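Putative primary metabolism protein HVA1 (Cryptococcus neoformans, PDB 4P5N) may play a role in primary metabolism and is linked to fungal virulence, though its molecular activity remains undefined. Local coordinates at residues K45-P50 against D62-P67; V53-Q58 against G68-L73. One frame throughout, in Å; residues are numbered along the deposited sequence. Where two conformers were deposited one is given.

Contact 1 (K45-P50 against D62-P67). With SO4 (sulfate ion), chain H; SO4 (sulfate ion), chain E; SO4 (sulfate ion), chain O.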
loop_
_atom_site.group_PDB
_atom_site.type_symbol
_atom_site.label_atom_id
_atom_site.label_comp_id
_atom_site.label_asym_id
_atom_site.label_seq_id
_atom_site.Cartn_x
_atom_site.Cartn_y
_atom_site.Cartn_z
ATOM N N LYS A 45 -8.579 4.465 -2.890
ATOM C CA LYS A 45 -8.077 3.309 -2.149
ATOM C C LYS A 45 -6.702 3.563 -1.524
ATOM O O LYS A 45 -6.112 2.658 -0.932
ATOM C CB LYS A 45 -8.036 2.073 -3.054
ATOM C CG LYS A 45 -9.362 1.752 -3.727
ATOM C CD LYS A 45 -10.377 1.162 -2.761
ATOM C CE LYS A 45 -11.787 1.198 -3.341
ATOM N NZ LYS A 45 -11.908 0.473 -4.642
ATOM N N GLY A 46 -6.197 4.789 -1.661
ATOM C CA GLY A 46 -4.936 5.186 -1.042
ATOM C C GLY A 46 -3.684 4.586 -1.642
ATOM O O GLY A 46 -2.671 4.481 -0.965
ATOM N N VAL A 47 -3.761 4.186 -2.909
ATOM C CA VAL A 47 -2.615 3.610 -3.612
ATOM C C VAL A 47 -2.234 4.501 -4.785
ATOM O O VAL A 47 -2.948 5.448 -5.093
ATOM C CB VAL A 47 -2.852 2.142 -4.060
ATOM C CG1 VAL A 47 -3.188 1.276 -2.847
ATOM C CG2 VAL A 47 -3.953 2.034 -5.103
ATOM N N LYS A 48 -1.112 4.189 -5.425
ATOM C CA LYS A 48 -0.576 5.012 -6.508
ATOM C C LYS A 48 -0.309 4.160 -7.728
ATOM O O LYS A 48 -0.093 2.939 -7.612
ATOM C CB LYS A 48 0.739 5.665 -6.085
ATOM C CG LYS A 48 0.631 6.636 -4.923
ATOM C CD LYS A 48 1.999 7.099 -4.449
ATOM C CE LYS A 48 2.512 8.263 -5.279
ATOM N NZ LYS A 48 3.519 9.025 -4.500
ATOM N N ASN A 49 -0.292 4.818 -8.883
ATOM C CA ASN A 49 0.169 4.230 -10.136
ATOM C C ASN A 49 -0.614 2.962 -10.522
ATOM O O ASN A 49 -0.084 1.837 -10.502
ATOM C CB ASN A 49 1.671 3.939 -10.029
ATOM C CG ASN A 49 2.230 3.288 -11.269
ATOM O OD1 ASN A 49 1.738 3.512 -12.390
ATOM N ND2 ASN A 49 3.268 2.477 -11.088
ATOM N N PRO A 50 -1.882 3.132 -10.906
ATOM C CA PRO A 50 -2.626 1.987 -11.435
ATOM C C PRO A 50 -2.028 1.504 -12.762
ATOM O O PRO A 50 -1.338 2.264 -13.460
ATOM C CB PRO A 50 -4.039 2.565 -11.629
ATOM C CG PRO A 50 -3.802 4.035 -11.900
ATOM C CD PRO A 50 -2.655 4.386 -10.981
ATOM N N ASP A 62 -1.730 -6.095 4.051
ATOM C CA ASP A 62 -2.410 -5.612 2.843
ATOM C C ASP A 62 -1.353 -5.050 1.907
ATOM O O ASP A 62 -0.596 -4.146 2.291
ATOM C CB ASP A 62 -3.507 -4.585 3.159
ATOM C CG ASP A 62 -4.703 -5.204 3.900
ATOM O OD1 ASP A 62 -4.683 -6.422 4.200
ATOM O OD2 ASP A 62 -5.678 -4.472 4.179
ATOM N N VAL A 63 -1.281 -5.634 0.711
ATOM C CA VAL A 63 -0.280 -5.301 -0.314
ATOM C C VAL A 63 -0.982 -4.735 -1.554
ATOM O O VAL A 63 -2.067 -5.175 -1.933
ATOM C CB VAL A 63 0.544 -6.567 -0.710
ATOM C CG1 VAL A 63 1.544 -6.281 -1.831
ATOM C CG2 VAL A 63 1.251 -7.137 0.513
ATOM N N ALA A 64 -0.372 -3.733 -2.177
ATOM C CA ALA A 64 -0.839 -3.229 -3.469
ATOM C C ALA A 64 0.307 -3.410 -4.453
ATOM O O ALA A 64 1.396 -2.831 -4.256
ATOM C CB ALA A 64 -1.230 -1.761 -3.369
ATOM N N HIS A 65 0.100 -4.236 -5.481
ATOM C CA HIS A 65 1.211 -4.612 -6.359
ATOM C C HIS A 65 0.839 -4.498 -7.830
ATOM O O HIS A 65 -0.286 -4.805 -8.221
ATOM C CB HIS A 65 1.624 -6.056 -6.059
ATOM C CG HIS A 65 3.013 -6.411 -6.505
ATOM N ND1 HIS A 65 3.344 -6.676 -7.821
ATOM C CD2 HIS A 65 4.155 -6.560 -5.796
ATOM C CE1 HIS A 65 4.631 -6.971 -7.901
ATOM N NE2 HIS A 65 5.145 -6.917 -6.685
ATOM N N ASN A 66 1.791 -4.080 -8.656
ATOM C CA ASN A 66 1.549 -4.062 -10.087
ATOM C C ASN A 66 1.237 -5.471 -10.614
ATOM O O ASN A 66 1.831 -6.436 -10.172
ATOM C CB ASN A 66 2.781 -3.534 -10.787
ATOM C CG ASN A 66 3.068 -2.095 -10.428
ATOM O OD1 ASN A 66 2.164 -1.351 -10.064
ATOM N ND2 ASN A 66 4.328 -1.684 -10.572
ATOM N N PRO A 67 0.326 -5.577 -11.588
ATOM C CA PRO A 67 -0.084 -6.917 -12.052
ATOM C C PRO A 67 0.968 -7.610 -12.895
ATOM O O PRO A 67 1.068 -8.834 -12.881
ATOM C CB PRO A 67 -1.331 -6.629 -12.907
ATOM C CG PRO A 67 -1.192 -5.174 -13.309
ATOM C CD PRO A 67 -0.526 -4.505 -12.135
HETATM S S SO4 H . 5.063 1.086 -8.192
HETATM O O1 SO4 H . 6.244 1.577 -7.430
HETATM O O2 SO4 H . 4.475 -0.121 -7.552
HETATM O O3 SO4 H . 5.432 0.812 -9.595
HETATM O O4 SO4 H . 4.022 2.137 -8.100
HETATM S S SO4 E . 7.060 -4.090 -9.679
HETATM O O1 SO4 E . 8.011 -2.957 -9.812
HETATM O O2 SO4 E . 7.878 -5.318 -9.792
HETATM O O3 SO4 E . 6.075 -4.079 -10.817
HETATM O O4 SO4 E . 6.477 -4.066 -8.314
HETATM S S SO4 O . 3.428 11.620 -2.538
HETATM O O1 SO4 O . 4.223 11.757 -3.777
HETATM O O2 SO4 O . 4.337 11.238 -1.441
HETATM O O3 SO4 O . 2.446 10.533 -2.702
HETATM O O4 SO4 O . 2.729 12.881 -2.201
#
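N66 and N49 meet through what lies between them more than by direct touch, their closest atoms, N66 OD1 and N49 O, being 3.9 Å apart. Both oxygens accept a hydrogen bond from K52, whose ammonium group also reaches K48 O, so a single lysine ties the two segments together through three oxygens. A sulfate, probably from the crystallisation liquor, bridges the amide nitrogens. N66 ND2 donates to O3 of the chain H sulfate at 2.9 Å, and N49 ND2 donates to O4 of the same ion at 3.1 Å in a nearly straight bond (169°), with a weak, bent second bond to O3. N49 presents its amide here with CG anti to the backbone N (chi1 178°). The N66 amide is held from both ends, since ND2 also gives a bond of 3.0 Å to O3 of the chain E sulfate while OD1 faces K52.

In this SH3-like Tudor domain, segment 45-50 leaves helix 39-44 through a Schellman motif at G46 and runs beside the outermost strand 62-65. Its apolar touch is small: V47 CG1 meets A64 CB at 3.7 Å, and both side chains also rest on L54 of strand 52-56. Next to A64, H65 ND1 bonds N66 O in the ring plane at 2.8 Å, leaving NE2 to ligate a cadmium ion together with T21.

Contact 2 (V53-Q58 against G68-L73). With SO4 (sulfate ion), chain E.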
loop_
_atom_site.group_PDB
_atom_site.type_symbol
_atom_site.label_atom_id
_atom_site.label_comp_id
_atom_site.label_asym_id
_atom_site.label_seq_id
_atom_site.Cartn_x
_atom_site.Cartn_y
_atom_site.Cartn_z
ATOM N N VAL A 53 -3.023 -4.439 -8.066
ATOM C CA VAL A 53 -3.744 -5.590 -7.547
ATOM C C VAL A 53 -3.632 -5.489 -6.024
ATOM O O VAL A 53 -2.537 -5.448 -5.479
ATOM C CB VAL A 53 -3.127 -6.911 -8.073
ATOM C CG1 VAL A 53 -3.831 -8.139 -7.499
ATOM C CG2 VAL A 53 -3.217 -6.977 -9.594
ATOM N N LEU A 54 -4.776 -5.442 -5.347
ATOM C CA LEU A 54 -4.803 -5.355 -3.889
ATOM C C LEU A 54 -5.104 -6.735 -3.328
ATOM O O LEU A 54 -6.105 -7.347 -3.705
ATOM C CB LEU A 54 -5.869 -4.359 -3.399
ATOM C CG LEU A 54 -5.913 -2.950 -4.012
ATOM C CD1 LEU A 54 -6.755 -1.985 -3.185
ATOM C CD2 LEU A 54 -4.542 -2.355 -4.289
ATOM N N PHE A 55 -4.221 -7.226 -2.460
ATOM C CA PHE A 55 -4.412 -8.526 -1.810
ATOM C C PHE A 55 -3.813 -8.540 -0.421
ATOM O O PHE A 55 -2.938 -7.736 -0.108
ATOM C CB PHE A 55 -3.846 -9.693 -2.663
ATOM C CG PHE A 55 -2.324 -9.714 -2.824
ATOM C CD1 PHE A 55 -1.669 -8.889 -3.746
ATOM C CD2 PHE A 55 -1.555 -10.633 -2.107
ATOM C CE1 PHE A 55 -0.283 -8.961 -3.919
ATOM C CE2 PHE A 55 -0.175 -10.715 -2.273
ATOM C CZ PHE A 55 0.467 -9.883 -3.184
ATOM N N THR A 56 -4.289 -9.461 0.416
ATOM C CA THR A 56 -3.701 -9.645 1.731
ATOM C C THR A 56 -2.784 -10.849 1.681
ATOM O O THR A 56 -3.183 -11.904 1.200
ATOM C CB THR A 56 -4.816 -9.844 2.770
ATOM O OG1 THR A 56 -5.646 -8.669 2.768
ATOM C CG2 THR A 56 -4.234 -10.047 4.143
ATOM N N ASP A 57 -1.543 -10.688 2.148
ATOM C CA ASP A 57 -0.584 -11.775 2.040
ATOM C C ASP A 57 -0.688 -12.778 3.190
ATOM O O ASP A 57 -1.573 -12.657 4.060
ATOM C CB ASP A 57 0.857 -11.262 1.820
ATOM C CG ASP A 57 1.526 -10.744 3.077
ATOM O OD1 ASP A 57 0.978 -10.847 4.201
ATOM O OD2 ASP A 57 2.672 -10.247 2.942
ATOM N N GLN A 58 0.230 -13.741 3.195
ATOM C CA GLN A 58 0.196 -14.865 4.143
ATOM C C GLN A 58 0.510 -14.443 5.577
ATOM O O GLN A 58 0.301 -15.217 6.519
ATOM C CB GLN A 58 1.134 -15.993 3.667
ATOM C CG GLN A 58 2.617 -15.672 3.855
ATOM C CD GLN A 58 3.222 -14.732 2.821
ATOM O OE1 GLN A 58 2.601 -14.352 1.824
ATOM N NE2 GLN A 58 4.467 -14.359 3.068
ATOM N N GLY A 68 1.733 -6.833 -13.651
ATOM C CA GLY A 68 2.619 -7.399 -14.666
ATOM C C GLY A 68 3.858 -8.077 -14.132
ATOM O O GLY A 68 4.615 -8.682 -14.891
ATOM N N THR A 69 4.074 -7.991 -12.824
ATOM C CA THR A 69 5.234 -8.619 -12.194
ATOM C C THR A 69 4.795 -9.585 -11.105
ATOM O O THR A 69 5.595 -10.021 -10.273
ATOM C CB THR A 69 6.153 -7.569 -11.568
ATOM O OG1 THR A 69 5.349 -6.680 -10.777
ATOM C CG2 THR A 69 6.854 -6.791 -12.663
ATOM N N LEU A 70 3.519 -9.931 -11.089
ATOM C CA LEU A 70 3.143 -11.008 -10.201
ATOM C C LEU A 70 2.613 -12.186 -10.992
ATOM O O LEU A 70 2.368 -12.070 -12.193
ATOM C CB LEU A 70 2.221 -10.545 -9.091
ATOM C CG LEU A 70 0.945 -9.838 -9.479
ATOM C CD1 LEU A 70 -0.002 -10.755 -10.254
ATOM C CD2 LEU A 70 0.190 -9.263 -8.286
ATOM N N THR A 71 2.452 -13.321 -10.316
ATOM C CA THR A 71 1.928 -14.524 -10.957
ATOM C C THR A 71 0.605 -14.909 -10.328
ATOM O O THR A 71 0.504 -14.983 -9.103
ATOM C CB THR A 71 2.930 -15.689 -10.854
ATOM O OG1 THR A 71 4.168 -15.286 -11.434
ATOM C CG2 THR A 71 2.429 -16.957 -11.587
ATOM N N ASP A 72 -0.413 -15.138 -11.165
ATOM C CA ASP A 72 -1.701 -15.618 -10.675
ATOM C C ASP A 72 -1.591 -17.140 -10.613
ATOM O O ASP A 72 -1.629 -17.820 -11.646
ATOM C CB ASP A 72 -2.810 -15.171 -11.626
ATOM C CG ASP A 72 -4.202 -15.493 -11.127
ATOM O OD1 ASP A 72 -4.407 -16.577 -10.513
ATOM O OD2 ASP A 72 -5.105 -14.663 -11.430
ATOM N N LEU A 73 -1.453 -17.678 -9.400
ATOM C CA LEU A 73 -1.248 -19.126 -9.234
ATOM C C LEU A 73 -2.435 -19.952 -9.680
ATOM O O LEU A 73 -2.268 -21.104 -10.079
ATOM C CB LEU A 73 -0.886 -19.462 -7.777
ATOM C CG LEU A 73 0.421 -18.795 -7.294
ATOM C CD1 LEU A 73 0.766 -19.286 -5.896
ATOM C CD2 LEU A 73 1.609 -19.003 -8.237
HETATM S S SO4 E . 7.060 -4.090 -9.679
HETATM O O1 SO4 E . 8.011 -2.957 -9.812
HETATM O O2 SO4 E . 7.878 -5.318 -9.792
HETATM O O3 SO4 E . 6.075 -4.079 -10.817
HETATM O O4 SO4 E . 6.477 -4.066 -8.314
#
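The hydrophobic core of the SH3-like Tudor fold closes where strand 52-56 faces the chain that leads into strand 71-72, and L70 is the residue that reaches across, towards V53 and F55. Its CD2 methyl does the touching. It sits 4.1 Å from V53 CB and is almost equally far from the two valine methyls, 4.2 Å from V53 CG1 and 4.3 Å from V53 CG2, so that it nestles against the branch point and not against one methyl alone. The same methyl comes to 4.4 Å from F55 CE1, approaching the ring obliquely.

V53 and F55 are two residues apart on one strand and point to the same side, which lets one leucine branch serve both. L70 carries CG between its backbone N and carbonyl carbon (chi1 55°), a sterically demanding position that turns the CD2 methyl to V53 and F55. V19 of strand 18-23 touches both L70 and F55, while H65 packs against the same two residues from strand 62-65. The L70 side chain lies about 6 Å from a bound cadmium ion.

One residue earlier, T69 belongs to the surface: its OG1 donates a hydrogen bond of 2.7 Å to O3 of the chain E sulfate, an ion also held by K48 of the second subunit. The backbones of V53 and L70 stay apart, with 9.2 Å between their CA atoms, and the junction between the two segments is made by hydrocarbon groups. Such a contact depends on shape and on exclusion of water, with none of the directional preference that a polar pairing would impose.

In the fold
The segments of the two contacts alternate along the chain, 45-50, 53-58, 62-67 and 68-73, so contacts 1 and 2 interlock, with centres 11 Å apart. They meet at the neighbouring antiparallel strands 52-56 and 62-65, joined by backbone bonds between V53 and H65 and between F55 and V63. Contact 1 lies at the surface, by the outermost strand; contact 2 is buried nearer the centre of the chain. A64 packs on L54, and P67 on V53, carrying one into the other. Both also touch the chain E sulfate. Together they illustrate how, in a small SH3-like domain, two neighbouring strands can carry one a surface contact and the other a core contact.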